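Local coordinates for protein probable 2-oxoacid ferredoxin oxidoreductase, alpha chain (Thermoplasma acidophilum, PDB 3JU3) that probably oxidises 2-oxoacids with ferredoxin and coenzyme A to acyl-CoA and carbon dioxide, as the core domain II piece of the alpha subunit, at residues L29-D34 with E107-A112; T76-Q81 with K94-N99. All blocks are in the same frame, centred on the assembly; numbering follows the deposited sequence.

Contact 1: L29-D34 with E107-A112; sequences LDVIED and EILKSA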
loop_
_atom_site.group_PDB
_atom_site.type_symbol
_atom_site.label_atom_id
_atom_site.label_comp_id
_atom_site.label_asym_id
_atom_site.label_seq_id
_atom_site.Cartn_x
_atom_site.Cartn_y
_atom_site.Cartn_z
ATOM N N LEU A 29 0.947 15.795 12.569
ATOM C CA LEU A 29 0.855 16.374 13.895
ATOM C C LEU A 29 2.228 16.738 14.468
ATOM O O LEU A 29 2.378 17.787 15.124
ATOM C CB LEU A 29 0.042 15.491 14.842
ATOM C CG LEU A 29 -1.479 15.448 14.658
ATOM C CD1 LEU A 29 -2.074 14.435 15.628
ATOM C CD2 LEU A 29 -2.160 16.837 14.867
ATOM N N ASP A 30 3.225 15.897 14.204
ATOM C CA ASP A 30 4.612 16.247 14.499
ATOM C C ASP A 30 5.161 17.420 13.672
ATOM O O ASP A 30 5.957 18.201 14.193
ATOM C CB ASP A 30 5.537 15.046 14.281
ATOM C CG ASP A 30 5.251 13.901 15.225
ATOM O OD1 ASP A 30 4.592 14.093 16.280
ATOM O OD2 ASP A 30 5.689 12.784 14.890
ATOM N N VAL A 31 4.787 17.521 12.389
ATOM C CA VAL A 31 5.251 18.636 11.564
ATOM C C VAL A 31 4.686 19.946 12.108
ATOM O O VAL A 31 5.378 20.997 12.090
ATOM C CB VAL A 31 4.888 18.469 10.076
ATOM C CG1 VAL A 31 5.308 19.720 9.262
ATOM C CG2 VAL A 31 5.586 17.272 9.520
ATOM N N ILE A 32 3.440 19.882 12.567
ATOM C CA ILE A 32 2.804 20.990 13.302
ATOM C C ILE A 32 3.671 21.456 14.488
ATOM O O ILE A 32 3.888 22.683 14.667
ATOM C CB ILE A 32 1.340 20.660 13.676
ATOM C CG1 ILE A 32 0.503 20.675 12.380
ATOM C CG2 ILE A 32 0.760 21.656 14.741
ATOM C CD1 ILE A 32 -0.855 20.156 12.492
ATOM N N GLU A 33 4.175 20.516 15.288
ATOM C CA GLU A 33 4.966 20.895 16.466
ATOM C C GLU A 33 6.306 21.507 16.071
ATOM O O GLU A 33 6.709 22.513 16.642
ATOM C CB GLU A 33 5.155 19.735 17.454
ATOM C CG GLU A 33 3.870 19.252 18.138
ATOM C CD GLU A 33 3.012 20.385 18.727
ATOM O OE1 GLU A 33 3.278 20.819 19.875
ATOM O OE2 GLU A 33 2.057 20.828 18.053
ATOM N N ASP A 34 6.973 20.905 15.080
ATOM C CA ASP A 34 8.207 21.464 14.509
ATOM C C ASP A 34 8.028 22.895 13.946
ATOM O O ASP A 34 8.893 23.761 14.129
ATOM C CB ASP A 34 8.744 20.537 13.419
ATOM C CG ASP A 34 9.024 19.152 13.929
ATOM O OD1 ASP A 34 9.494 19.003 15.075
ATOM O OD2 ASP A 34 8.790 18.192 13.172
ATOM N N GLU A 107 11.093 16.012 5.331
ATOM C CA GLU A 107 10.705 16.262 3.942
ATOM C C GLU A 107 9.368 16.958 3.852
ATOM O O GLU A 107 9.179 17.841 3.010
ATOM C CB GLU A 107 10.685 14.975 3.122
ATOM C CG GLU A 107 12.066 14.512 2.679
ATOM C CD GLU A 107 12.052 13.131 2.053
ATOM O OE1 GLU A 107 10.964 12.509 1.994
ATOM O OE2 GLU A 107 13.130 12.669 1.619
ATOM N N ILE A 108 8.442 16.563 4.722
ATOM C CA ILE A 108 7.131 17.173 4.764
ATOM C C ILE A 108 7.289 18.636 5.208
ATOM O O ILE A 108 6.719 19.550 4.597
ATOM C CB ILE A 108 6.142 16.415 5.729
ATOM C CG1 ILE A 108 5.850 14.999 5.220
ATOM C CG2 ILE A 108 4.819 17.209 5.898
ATOM C CD1 ILE A 108 4.993 14.187 6.173
ATOM N N LEU A 109 8.063 18.835 6.274
ATOM C CA LEU A 109 8.365 20.177 6.795
ATOM C C LEU A 109 8.916 21.049 5.655
ATOM O O LEU A 109 8.415 22.166 5.402
ATOM C CB LEU A 109 9.358 20.067 7.963
ATOM C CG LEU A 109 9.768 21.273 8.799
ATOM C CD1 LEU A 109 8.541 22.004 9.256
ATOM C CD2 LEU A 109 10.555 20.811 10.020
ATOM N N LYS A 110 9.886 20.495 4.940
ATOM C CA LYS A 110 10.516 21.170 3.819
ATOM C C LYS A 110 9.498 21.631 2.788
ATOM O O LYS A 110 9.494 22.821 2.438
ATOM C CB LYS A 110 11.584 20.285 3.151
ATOM C CG LYS A 110 12.603 21.073 2.325
ATOM C CD LYS A 110 13.736 20.201 1.863
ATOM C CE LYS A 110 14.537 20.927 0.808
ATOM N NZ LYS A 110 13.766 20.975 -0.467
ATOM N N SER A 111 8.655 20.701 2.306
ATOM C CA SER A 111 7.666 21.004 1.263
ATOM C C SER A 111 6.673 22.029 1.726
ATOM O O SER A 111 6.233 22.886 0.941
ATOM C CB SER A 111 6.853 19.774 0.869
ATOM O OG SER A 111 7.676 18.672 0.611
ATOM N N ALA A 112 6.260 21.868 2.979
ATOM C CA ALA A 112 5.306 22.750 3.636
ATOM C C ALA A 112 5.776 24.228 3.646
ATOM O O ALA A 112 5.017 25.155 3.310
ATOM C CB ALA A 112 5.017 22.254 5.071
#

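Contact 2: T76-Q81 with K94-N99; sequences TAQAAQ and KILKYN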
loop_
_atom_site.group_PDB
_atom_site.type_symbol
_atom_site.label_atom_id
_atom_site.label_comp_id
_atom_site.label_asym_id
_atom_site.label_seq_id
_atom_site.Cartn_x
_atom_site.Cartn_y
_atom_site.Cartn_z
ATOM N N THR A 76 -5.833 4.072 -1.087
ATOM C CA THR A 76 -4.844 5.175 -1.245
ATOM C C THR A 76 -5.535 6.367 -1.912
ATOM O O THR A 76 -6.236 6.178 -2.898
ATOM C CB THR A 76 -3.621 4.756 -2.101
ATOM O OG1 THR A 76 -2.974 3.625 -1.519
ATOM C CG2 THR A 76 -2.596 5.882 -2.177
ATOM N N ALA A 77 -5.363 7.585 -1.379
ATOM C CA ALA A 77 -6.023 8.761 -1.974
ATOM C C ALA A 77 -5.458 10.069 -1.406
ATOM O O ALA A 77 -4.888 10.102 -0.268
ATOM C CB ALA A 77 -7.517 8.735 -1.745
ATOM N N GLN A 78 -5.606 11.085 -2.247
ATOM C CA GLN A 78 -5.508 12.480 -1.919
ATOM C C GLN A 78 -6.937 12.858 -1.556
ATOM O O GLN A 78 -7.840 12.666 -2.376
ATOM C CB GLN A 78 -5.063 13.252 -3.190
ATOM C CG GLN A 78 -3.660 12.881 -3.681
ATOM C CD GLN A 78 -3.321 13.355 -5.103
ATOM O OE1 GLN A 78 -3.698 14.449 -5.531
ATOM N NE2 GLN A 78 -2.582 12.527 -5.828
ATOM N N ALA A 79 -7.168 13.360 -0.338
ATOM C CA ALA A 79 -8.496 13.843 0.028
ATOM C C ALA A 79 -9.004 14.981 -0.868
ATOM O O ALA A 79 -10.186 15.302 -0.801
ATOM C CB ALA A 79 -8.574 14.247 1.491
ATOM N N ALA A 80 -8.127 15.574 -1.710
ATOM C CA ALA A 80 -8.514 16.716 -2.532
ATOM C C ALA A 80 -9.616 16.353 -3.508
ATOM O O ALA A 80 -10.486 17.177 -3.805
ATOM C CB ALA A 80 -7.296 17.313 -3.319
ATOM N N GLN A 81 -9.552 15.146 -4.059
ATOM C CA GLN A 81 -10.522 14.763 -5.065
ATOM C C GLN A 81 -11.931 14.780 -4.479
ATOM O O GLN A 81 -12.849 15.408 -5.041
ATOM C CB GLN A 81 -10.191 13.411 -5.696
ATOM C CG GLN A 81 -9.586 13.532 -7.095
ATOM C CD GLN A 81 -9.071 12.195 -7.614
ATOM O OE1 GLN A 81 -8.124 11.636 -7.054
ATOM N NE2 GLN A 81 -9.686 11.682 -8.685
ATOM N N LYS A 94 -0.267 20.290 -2.700
ATOM C CA LYS A 94 -0.362 18.924 -2.188
ATOM C C LYS A 94 1.004 18.362 -1.841
ATOM O O LYS A 94 2.021 18.799 -2.380
ATOM C CB LYS A 94 -1.141 18.016 -3.177
ATOM C CG LYS A 94 -0.415 17.767 -4.491
ATOM C CD LYS A 94 -1.386 17.409 -5.618
ATOM C CE LYS A 94 -0.658 17.299 -6.963
ATOM N NZ LYS A 94 0.009 18.578 -7.370
ATOM N N ILE A 95 1.025 17.437 -0.900
ATOM C CA ILE A 95 2.219 16.704 -0.568
ATOM C C ILE A 95 1.895 15.260 -0.909
ATOM O O ILE A 95 1.065 14.629 -0.248
ATOM C CB ILE A 95 2.582 16.914 0.924
ATOM C CG1 ILE A 95 3.060 18.358 1.138
ATOM C CG2 ILE A 95 3.605 15.855 1.444
ATOM C CD1 ILE A 95 3.470 18.704 2.530
ATOM N N LEU A 96 2.506 14.763 -1.986
ATOM C CA LEU A 96 2.320 13.383 -2.481
ATOM C C LEU A 96 3.409 12.460 -1.946
ATOM O O LEU A 96 4.404 12.937 -1.399
ATOM C CB LEU A 96 2.419 13.364 -4.017
ATOM C CG LEU A 96 1.517 14.304 -4.824
ATOM C CD1 LEU A 96 1.622 14.027 -6.337
ATOM C CD2 LEU A 96 0.071 14.203 -4.341
ATOM N N LYS A 97 3.245 11.147 -2.134
ATOM C CA LYS A 97 4.316 10.182 -1.840
ATOM C C LYS A 97 5.547 10.433 -2.725
ATOM O O LYS A 97 5.417 10.737 -3.921
ATOM C CB LYS A 97 3.834 8.744 -1.999
ATOM N N TYR A 98 6.731 10.299 -2.119
ATOM C CA TYR A 98 8.009 10.613 -2.774
ATOM C C TYR A 98 8.902 9.392 -2.943
ATOM O O TYR A 98 9.414 8.830 -1.971
ATOM C CB TYR A 98 8.756 11.735 -2.012
ATOM N N ASN A 99 9.087 9.016 -4.206
ATOM C CA ASN A 99 9.863 7.843 -4.624
ATOM C C ASN A 99 9.602 6.520 -3.864
ATOM O O ASN A 99 10.539 5.830 -3.404
ATOM C CB ASN A 99 11.361 8.194 -4.746
ATOM C CG ASN A 99 11.775 8.510 -6.181
ATOM O OD1 ASN A 99 10.925 8.745 -7.060
ATOM N ND2 ASN A 99 13.085 8.497 -6.431
#

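Contact 1: L29-D34 with E107-A112
Val31 on helix 25-37 reaches into helix 105-117 with both of its methyls, one for each of two consecutive residues. With CG1 anti to the backbone N (chi1 176°) and CG2 beside that N, CG2 faces Ile108, 3.7 Å from its CG2, while CG1 settles against Leu109, 4.0 Å from CD1 and equally close to the CA of that residue. Val31 and Leu109 are also the closest CA pair, at 5.9 Å. One turn further on, Asp34 adds the second point of contact. Only the methylene takes part, its CB standing 3.9 Å from CD2 of Leu109, so that the two leucine methyls are shared between Val31 and Asp34. The axes of the two segments approach to 9.9 Å and cross at -62°, and the contact is a short patch around Val31 and Leu109. Beneath it, Val31 and Ala112 both rest on Phe18 of strand 16-21, which places the helix pair on the same part of the central sheet. On the second helix Ser111 turns its hydroxyl back to the carbonyl of Glu107, with OG 3.0 Å from O, and this polar group is thereby satisfied within its own helix. No hydrogen bond or salt bridge crosses between the two segments; the interface relies on apolar packing, to which Asp34, the one acidic residue touching across it, contributes only its CB.

Contact 2: T76-Q81 with K94-N99
Gln78 and Leu96 meet beside the intersubunit extension of a beta sheet: Thr76, Ala77, Lys94 and Ile95 pair in an antiparallel ladder with a strand of the second subunit, in a domain of the transketolase C-terminal-like class. The nearest CA atoms of the two segments, those of Gln78 and Leu96, are 7.9 Å apart, and side chains span the gap. Gln78 has CG anti to the carbonyl carbon (chi1 -65°), then continues extended, which carries the terminal amide across. One flat side of that amide receives the CD2 methyl of Leu96, which lies over the plane 3.6 Å from CD and 3.5 Å from NE2. The CB of Leu96 points neither toward the other segment nor away from it; chi1 of -54° puts CG beside the backbone N, and with CD1 continuing the chain it is the other branch, CD2, that meets the amide. Lys94 comes from the same side with its aliphatic part, CG tucked between backbone N and carbonyl carbon (chi1 68°) and the chain nearly extended until it bends at chi4. No hydrogen bond links the segments; across the contact the amide meets only the Leu96 methyl and a Lys94 methylene. Asp70 of the second subunit packs on Gln78 and Glu72 of that subunit on Leu96. The lysine methylene touches the amide oxygen, CD of Lys94 lying 3.8 Å from OE1 of Gln78.

Ile95 joins the two contacts. Its neighbours Lys94 and Leu96 serve contact 2, while its own CD1 packs against contact 1, lying 3.9 Å from CG2 of Ile108 and the same distance from CB of Ser111. The contact centres are 15 Å apart, and contact 2 is nested in the chain between the two segments of contact 1, with strand 93-95 followed by helix 105-117. Contact 1 is a partly buried helix packing inside one chain; contact 2 is a surface contact at the border with a second subunit. Met103, from the loop between that strand and helix, touches both Ile95 and Ile108.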